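Local coordinates for cupin 2, conserved barrel domain protein (Novosphingobium aromaticivorans DSM 12444, PDB 3ES1) that is of unknown function but folds as a cupin, a small beta-barrel found in many enzymes and ligand-binding proteins, at residues R120-R123 with I127-Q130. Numbering follows the deposited sequence.
Sequences RTVR and IIVQ
Val122 turns CG1 anti to its backbone N (chi1 -171°), which sets CG2 beside that nitrogen and presents both methyls to Ile128, whose CG1 in turn lies beside its own backbone N and anti to the carbonyl carbon. The two side chains meet across the facing sheets of a cupin barrel: strand 119-122 edges a three-stranded antiparallel sheet with 110-113 and 136-138, while strand 127-130 borders the larger sheet next to 99-107. The short connection between them carries the chain from one sheet to the other, and the strands touch through side chains instead of sharing a backbone ladder; at the nearest register, Val122 CA and Ile127 CA are still 7.4 Å apart.

The closest approach is Val122 CG2 to Ile128 CG1 at 3.7 Å, an ordinary van der Waals distance. The second torsion of Ile128, an unusual 96°, lays its CG1-CD1 bond across the front of the valine, not pointing into it, so that CD1 sits 4.0 Å from Val122 CG1. Beta-branched residues suit both places: each favours an extended backbone, and the forked valine offers two methyls to the longer isoleucine arm. Cutting Val122 back to an alanine would remove both methyls and is likely to open a gap against CG1 and CD1 of Ile128.

Val105 and Ile110 extend the apolar packing around Val122, as Leu112 and Trp137 do around Ile128. Strand 127-130 also pairs in parallel with a strand of the second subunit, so the larger sheet continues across the dimer interface. Ile127 points its side chain away from Val122 and meets it through the backbone, its N lying 4.2 Å from Val122 CG1.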
loop_
_atom_site.group_PDB
_atom_site.type_symbol
_atom_site.label_atom_id
_atom_site.label_comp_id
_atom_site.label_asym_id
_atom_site.label_seq_id
_atom_site.Cartn_x
_atom_site.Cartn_y
_atom_site.Cartn_z
ATOM N N ARG A 120 3.937 -12.859 16.031
ATOM C CA ARG A 120 3.882 -11.537 16.714
ATOM C C ARG A 120 2.676 -10.757 16.288
ATOM O O ARG A 120 2.089 -11.019 15.252
ATOM C CB ARG A 120 5.033 -10.605 16.329
ATOM C CG ARG A 120 6.244 -10.986 16.909
ATOM C CD ARG A 120 7.340 -10.101 16.467
ATOM N NE ARG A 120 8.537 -10.877 16.672
ATOM C CZ ARG A 120 9.762 -10.431 16.535
ATOM N NH1 ARG A 120 10.027 -9.185 16.142
ATOM N NH2 ARG A 120 10.704 -11.293 16.744
ATOM N N THR A 121 2.370 -9.771 17.120
ATOM C CA THR A 121 1.222 -8.918 16.919
ATOM C C THR A 121 1.620 -7.635 16.206
ATOM O O THR A 121 2.624 -7.003 16.533
ATOM C CB THR A 121 0.508 -8.626 18.234
ATOM O OG1 THR A 121 -0.178 -9.823 18.680
ATOM C CG2 THR A 121 -0.488 -7.495 18.068
ATOM N N VAL A 122 0.835 -7.285 15.189
ATOM C CA VAL A 122 0.968 -6.002 14.519
ATOM C C VAL A 122 -0.231 -5.164 14.899
ATOM O O VAL A 122 -1.380 -5.495 14.627
ATOM C CB VAL A 122 1.051 -6.094 12.998
ATOM C CG1 VAL A 122 1.403 -4.725 12.410
ATOM C CG2 VAL A 122 2.099 -7.135 12.581
ATOM N N ARG A 123 0.085 -4.086 15.587
ATOM C CA ARG A 123 -0.915 -3.220 16.135
ATOM C C ARG A 123 -1.470 -2.266 15.080
ATOM O O ARG A 123 -0.964 -2.152 13.960
ATOM C CB ARG A 123 -0.324 -2.435 17.329
ATOM C CG ARG A 123 0.129 -3.288 18.479
ATOM C CD ARG A 123 0.789 -2.408 19.579
ATOM N NE ARG A 123 1.974 -1.733 19.078
ATOM C CZ ARG A 123 3.190 -2.285 19.066
ATOM N NH1 ARG A 123 3.376 -3.513 19.520
ATOM N NH2 ARG A 123 4.213 -1.638 18.551
ATOM N N ILE A 127 2.788 -1.550 10.006
ATOM C CA ILE A 127 3.081 -2.005 8.636
ATOM C C ILE A 127 3.942 -3.256 8.596
ATOM O O ILE A 127 4.983 -3.356 9.260
ATOM C CB ILE A 127 3.755 -0.880 7.806
ATOM C CG1 ILE A 127 2.801 0.342 7.707
ATOM C CG2 ILE A 127 4.148 -1.397 6.423
ATOM C CD1 ILE A 127 3.426 1.652 7.089
ATOM N N ILE A 128 3.494 -4.198 7.762
ATOM C CA ILE A 128 4.212 -5.432 7.509
ATOM C C ILE A 128 4.850 -5.398 6.112
ATOM O O ILE A 128 4.207 -5.041 5.127
ATOM C CB ILE A 128 3.330 -6.694 7.591
ATOM C CG1 ILE A 128 2.506 -6.715 8.911
ATOM C CG2 ILE A 128 4.190 -7.918 7.438
ATOM C CD1 ILE A 128 1.112 -6.151 8.682
ATOM N N VAL A 129 6.133 -5.742 6.082
ATOM C CA VAL A 129 6.852 -6.001 4.812
ATOM C C VAL A 129 7.047 -7.509 4.691
ATOM O O VAL A 129 7.921 -8.087 5.348
ATOM C CB VAL A 129 8.197 -5.234 4.773
ATOM C CG1 VAL A 129 8.916 -5.384 3.428
ATOM C CG2 VAL A 129 7.953 -3.726 5.100
ATOM N N GLN A 130 6.218 -8.138 3.875
ATOM C CA GLN A 130 6.177 -9.583 3.749
ATOM C C GLN A 130 7.030 -9.994 2.568
ATOM O O GLN A 130 6.673 -9.789 1.476
ATOM C CB GLN A 130 4.728 -10.112 3.626
ATOM C CG GLN A 130 4.538 -11.603 3.610
ATOM C CD GLN A 130 4.139 -12.154 4.974
ATOM O OE1 GLN A 130 4.874 -12.832 5.593
ATOM N NE2 GLN A 130 3.009 -11.800 5.422
#